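Local coordinates for protein CrRbcX-IIa (Chlamydomonas reinhardtii, PDB 5BS1) that probably acts as a homodimeric chaperone in the assembly of the carbon-fixing enzyme Rubisco, as other members of the RbcX family do, at residues Y52-D57 and R77-L82; R31-Q36 and L84-V89. All blocks are in the same frame, centred on the assembly; numbering follows the deposited sequence.

From the N terminus, helix 13-38 comes first and supplies residues 31-36; its partner, 84-89 on helix 80-96, arrives 48 residues later, so contact 2 closes the longer loop. Contact 1 is nested inside that loop: residues 52-57 on helix 46-59 meet 77-82, where helix 69-78 passes into helix 80-96. Helix 80-96 serves both contacts, and their centres lie about 11 Å apart. They also touch directly, since Leu55 CD2 packs 3.8 Å from Val33 CG1, and Tyr52 and Met56 both reach Leu34. Together they tie the first four helices into one bundle, on the same side of the chain's centre.

Contact 1: Y52-D57 and R77-L82; sequences YLDLMD and RKNHAL
The N-cap of helix 80-96, at the break where helix 69-78 ends, is the element through which Asp54 of helix 46-59 grips this corner of the all-helical RbcX fold. Asn79 occupies the cap: its OD1 accepts from Leu82 N at 3.0 Å, with the donor well above the carbonyl plane. The other half of the same amide turns outward, and Asn79 ND2 donates to Asp54 OD2 over 2.8 Å. That bond is fairly straight (162° at the hydrogen) and reaches the anti side of the carboxylate near its plane, although carboxylate and amide planes stand 83° apart. With CG opposite the backbone N (chi1 -168°), the Asn79 amide is swung toward helix 46-59, and chi2 then points OD1 back to Leu82 N and ND2 across to Asp54. Asp54 OD2 accepts a second hydrogen bond, from a water 2.6 Å away, which also donates to Lys78 O, the carbonyl just before the cap. On the other oxygen, Lys78 NZ makes a weak, long salt bridge to Asp54 OD1 at 3.4 Å, its chain bending at chi2 and chi4 across the carboxylate; Gln50 also hydrogen-bonds OD1. Beneath this polar layer, Leu82 CD2 packs 4.0 Å from Asp54 CB and 4.1 Å from Leu55 CB, while Leu55 continues onto Val33 and Leu34 of helix 13-38. Putting an alanine at Asp54 would probably leave Asn79 ND2 without its acceptor and Lys78 NZ without its salt-bridge partner, so that the capping amide is less firmly fixed in rotation. With both ends of the Asn79 amide bonded, the buried carboxylate is a second-shell partner of the helix cap, and the nearby lysine would be expected to favour its ionised form.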
# COMPACT_ATOMS: atom_id res chain seq x y z
N TYR A 52 -26.99 8.02 -1.34
CA TYR A 52 -26.59 7.77 0.05
C TYR A 52 -26.94 6.33 0.43
O TYR A 52 -26.12 5.62 0.99
CB TYR A 52 -27.26 8.76 1.00
CG TYR A 52 -27.13 8.41 2.44
CD1 TYR A 52 -25.97 8.63 3.13
CD2 TYR A 52 -28.20 7.79 3.13
CE1 TYR A 52 -25.85 8.28 4.47
CE2 TYR A 52 -28.09 7.45 4.47
CZ TYR A 52 -26.93 7.70 5.14
OH TYR A 52 -26.79 7.37 6.49
N LEU A 53 -28.18 5.91 0.16
CA LEU A 53 -28.61 4.58 0.56
C LEU A 53 -27.74 3.51 -0.11
O LEU A 53 -27.30 2.59 0.54
CB LEU A 53 -30.07 4.35 0.22
CG LEU A 53 -31.13 5.21 0.93
CD1 LEU A 53 -32.51 4.97 0.36
CD2 LEU A 53 -31.13 4.92 2.43
N ASP A 54 -27.46 3.72 -1.40
CA ASP A 54 -26.69 2.73 -2.16
C ASP A 54 -25.23 2.70 -1.70
O ASP A 54 -24.63 1.64 -1.57
CB ASP A 54 -26.74 3.04 -3.66
CG ASP A 54 -28.12 2.81 -4.28
OD1 ASP A 54 -28.93 2.07 -3.71
OD2 ASP A 54 -28.42 3.39 -5.34
N LEU A 55 -24.66 3.87 -1.42
CA LEU A 55 -23.28 3.94 -0.99
C LEU A 55 -23.10 3.27 0.35
O LEU A 55 -22.13 2.53 0.54
CB LEU A 55 -22.75 5.37 -0.96
CG LEU A 55 -21.24 5.52 -0.71
CD1 LEU A 55 -20.38 4.66 -1.65
CD2 LEU A 55 -20.84 6.96 -0.83
N MSE A 56 -24.08 3.47 1.25
CA MSE A 56 -24.04 2.78 2.54
C MSE A 56 -24.02 1.26 2.30
O MSE A 56 -23.25 0.56 2.95
CB MSE A 56 -25.25 3.20 3.39
CG MSE A 56 -25.27 4.62 3.96
SE MSE A 56 -24.02 4.92 5.43
CE MSE A 56 -25.19 4.11 6.82
N ASP A 57 -24.85 0.75 1.39
CA ASP A 57 -24.87 -0.70 1.05
C ASP A 57 -23.52 -1.17 0.54
O ASP A 57 -22.99 -2.17 1.02
CB ASP A 57 -25.89 -1.02 -0.02
CG ASP A 57 -27.31 -1.05 0.49
OD1 ASP A 57 -27.50 -1.18 1.71
OD2 ASP A 57 -28.24 -0.95 -0.34
N ARG A 77 -23.65 -0.67 -11.88
CA ARG A 77 -24.85 -1.45 -12.24
C ARG A 77 -26.06 -1.04 -11.44
O ARG A 77 -27.18 -1.09 -11.94
CB ARG A 77 -24.64 -2.95 -12.06
CG ARG A 77 -24.05 -3.58 -13.31
CD ARG A 77 -24.02 -5.08 -13.26
NE ARG A 77 -22.68 -5.47 -12.86
CZ ARG A 77 -22.28 -5.91 -11.67
NH1 ARG A 77 -20.99 -6.20 -11.54
NH2 ARG A 77 -23.10 -6.09 -10.65
N LYS A 78 -25.85 -0.61 -10.20
CA LYS A 78 -26.94 -0.22 -9.32
C LYS A 78 -27.30 1.25 -9.43
O LYS A 78 -28.46 1.63 -9.32
CB LYS A 78 -26.55 -0.53 -7.86
CG LYS A 78 -27.60 -0.15 -6.82
CD LYS A 78 -28.86 -0.98 -7.04
CE LYS A 78 -30.01 -0.57 -6.15
NZ LYS A 78 -29.78 -1.00 -4.75
N ASN A 79 -26.29 2.09 -9.60
CA ASN A 79 -26.46 3.52 -9.50
C ASN A 79 -25.37 4.20 -10.30
O ASN A 79 -24.28 4.49 -9.81
CB ASN A 79 -26.43 4.00 -8.04
CG ASN A 79 -26.90 5.42 -7.89
OD1 ASN A 79 -26.65 6.28 -8.74
ND2 ASN A 79 -27.61 5.69 -6.79
N HIS A 80 -25.68 4.45 -11.57
CA HIS A 80 -24.71 5.02 -12.49
C HIS A 80 -24.23 6.40 -12.06
O HIS A 80 -23.04 6.70 -12.15
CB HIS A 80 -25.37 5.07 -13.88
CG HIS A 80 -24.53 5.64 -14.96
ND1 HIS A 80 -24.67 6.93 -15.41
CD2 HIS A 80 -23.55 5.08 -15.71
CE1 HIS A 80 -23.78 7.16 -16.37
NE2 HIS A 80 -23.11 6.05 -16.58
N ALA A 81 -25.13 7.26 -11.59
CA ALA A 81 -24.75 8.61 -11.18
C ALA A 81 -23.74 8.55 -10.02
O ALA A 81 -22.79 9.33 -9.96
CB ALA A 81 -25.95 9.39 -10.78
N LEU A 82 -24.01 7.65 -9.09
CA LEU A 82 -23.10 7.49 -7.92
C LEU A 82 -21.72 7.01 -8.41
O LEU A 82 -20.70 7.53 -7.95
CB LEU A 82 -23.70 6.52 -6.94
CG LEU A 82 -22.83 6.03 -5.78
CD1 LEU A 82 -22.40 7.21 -4.93
CD2 LEU A 82 -23.55 4.96 -4.98
O HOH W 1 -30.11 3.26 -7.35

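Contact 2: R31-Q36 and L84-V89; sequences RVVLEQ and LRLMEV
Val33 and Leu86 form the tight side of the crossing between helices 13-38 and 80-96, whose segment axes approach to 10.0 Å at 124°. Val33 CG2 meets three side chains: Leu86 CD2 at 3.9 Å, Val89 CG2 at 3.9 Å and the aliphatic Arg85 CG at 3.8 Å. Leu86 crosses Val33 at about a right angle; its CA-CB bond runs alongside the neighbouring helix, but CD2 swings in to touch both CB and CG2 of the valine. This side is backed by a further helix, with Trp71, Met72 and Val75 of 69-78 on Leu86. Val32 extends the apolar seam at its edge, its CG1 4.0 Å from Val89 CG1.

The polar, more exposed side is built differently, around Gln36 and Arg85. Arg85 NH2 donates to Gln36 OE1 at 2.9 Å with a nearly straight bond (168°), and the amide and guanidinium planes are almost coplanar, 12° apart. One water bridges Gln36 OE1 to Arg85 NE; another accepts from Gln36 NE2 and, weakly, from Arg85 NH2. Along its own helix, Arg85 NH1 forms a 2.9 Å salt bridge to Glu88 OE1, and Val89 CG2 lies over the centre of one guanidinium face, 3.5 Å above the plane. The bend at chi2 brings the guanidinium over Val89 CG2. The geometry is consistent with close apolar packing setting the spacing of the two helices, while the glutamine and glutamate at the guanidinium edge and the valine on its face restrict its turning, with two waters adding bridges between the glutamine and arginine side chains.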
# COMPACT_ATOMS: atom_id res chain seq x y z
N ARG A 31 -15.38 7.37 0.95
CA ARG A 31 -15.54 8.11 2.20
C ARG A 31 -15.85 9.55 1.97
O ARG A 31 -16.71 10.11 2.65
CB ARG A 31 -14.30 8.01 3.08
CG ARG A 31 -14.07 6.65 3.70
CD ARG A 31 -12.95 6.78 4.73
NE ARG A 31 -13.43 7.40 5.98
CZ ARG A 31 -12.78 8.30 6.71
NH1 ARG A 31 -13.33 8.75 7.84
NH2 ARG A 31 -11.60 8.79 6.34
N VAL A 32 -15.17 10.18 1.02
CA VAL A 32 -15.41 11.58 0.65
C VAL A 32 -16.84 11.79 0.21
O VAL A 32 -17.52 12.69 0.68
CB VAL A 32 -14.43 12.06 -0.46
CG1 VAL A 32 -14.89 13.37 -1.11
CG2 VAL A 32 -13.04 12.21 0.10
N VAL A 33 -17.30 10.93 -0.69
CA VAL A 33 -18.64 11.05 -1.23
C VAL A 33 -19.68 10.79 -0.14
O VAL A 33 -20.68 11.47 -0.09
CB VAL A 33 -18.81 10.15 -2.47
CG1 VAL A 33 -20.26 10.07 -2.94
CG2 VAL A 33 -17.94 10.69 -3.61
N LEU A 34 -19.45 9.80 0.71
CA LEU A 34 -20.43 9.53 1.78
C LEU A 34 -20.60 10.77 2.66
O LEU A 34 -21.73 11.11 3.03
CB LEU A 34 -20.03 8.34 2.62
CG LEU A 34 -21.07 7.81 3.62
CD1 LEU A 34 -22.34 7.34 2.93
CD2 LEU A 34 -20.46 6.66 4.40
N GLU A 35 -19.51 11.43 3.00
CA GLU A 35 -19.56 12.60 3.87
C GLU A 35 -20.33 13.72 3.17
O GLU A 35 -21.14 14.42 3.80
CB GLU A 35 -18.14 13.06 4.20
CG GLU A 35 -18.02 14.26 5.13
CD GLU A 35 -16.58 14.57 5.53
OE1 GLU A 35 -15.92 15.40 4.88
OE2 GLU A 35 -16.06 13.96 6.49
N GLN A 36 -20.08 13.87 1.88
CA GLN A 36 -20.75 14.89 1.09
C GLN A 36 -22.25 14.66 1.01
O GLN A 36 -23.01 15.63 0.99
CB GLN A 36 -20.13 14.96 -0.30
CG GLN A 36 -18.75 15.60 -0.25
CD GLN A 36 -18.03 15.56 -1.58
OE1 GLN A 36 -18.43 14.86 -2.50
NE2 GLN A 36 -16.94 16.31 -1.68
N LEU A 84 -20.34 7.47 -11.36
CA LEU A 84 -19.66 8.59 -12.01
C LEU A 84 -19.00 9.51 -11.00
O LEU A 84 -17.88 9.96 -11.19
CB LEU A 84 -20.59 9.39 -12.91
CG LEU A 84 -21.13 8.74 -14.17
CD1 LEU A 84 -21.98 9.75 -14.91
CD2 LEU A 84 -20.06 8.18 -15.07
N ARG A 85 -19.71 9.81 -9.91
CA ARG A 85 -19.15 10.67 -8.89
C ARG A 85 -17.94 10.04 -8.19
O ARG A 85 -16.94 10.72 -7.97
CB ARG A 85 -20.22 11.03 -7.86
CG ARG A 85 -19.73 11.92 -6.74
CD ARG A 85 -19.26 13.27 -7.23
NE ARG A 85 -18.82 14.10 -6.11
CZ ARG A 85 -17.88 15.03 -6.18
NH1 ARG A 85 -17.29 15.32 -7.34
NH2 ARG A 85 -17.51 15.69 -5.09
N LEU A 86 -18.04 8.77 -7.85
CA LEU A 86 -16.94 8.06 -7.17
C LEU A 86 -15.72 8.02 -8.10
O LEU A 86 -14.60 8.19 -7.65
CB LEU A 86 -17.36 6.66 -6.80
CG LEU A 86 -18.37 6.55 -5.67
CD1 LEU A 86 -18.99 5.16 -5.64
CD2 LEU A 86 -17.72 6.89 -4.33
N MSE A 87 -15.97 7.78 -9.39
CA MSE A 87 -14.89 7.77 -10.41
C MSE A 87 -14.21 9.11 -10.51
O MSE A 87 -12.99 9.18 -10.57
CB MSE A 87 -15.45 7.34 -11.76
CG MSE A 87 -15.55 5.83 -11.72
SE MSE A 87 -15.95 4.94 -13.43
CE MSE A 87 -17.76 5.48 -13.07
N GLU A 88 -14.99 10.19 -10.54
CA GLU A 88 -14.46 11.54 -10.62
C GLU A 88 -13.55 11.81 -9.41
O GLU A 88 -12.47 12.37 -9.55
CB GLU A 88 -15.65 12.54 -10.68
CG GLU A 88 -15.34 14.02 -10.53
CD GLU A 88 -16.59 14.91 -10.69
OE1 GLU A 88 -17.68 14.58 -10.15
OE2 GLU A 88 -16.50 15.93 -11.39
N VAL A 89 -14.05 11.48 -8.23
CA VAL A 89 -13.34 11.80 -6.99
C VAL A 89 -12.03 11.00 -6.90
O VAL A 89 -10.99 11.54 -6.52
CB VAL A 89 -14.26 11.62 -5.76
CG1 VAL A 89 -13.48 11.75 -4.46
CG2 VAL A 89 -15.38 12.65 -5.79
O HOH W 2 -20.49 13.90 -3.70
O HOH W 3 -14.65 16.42 -3.80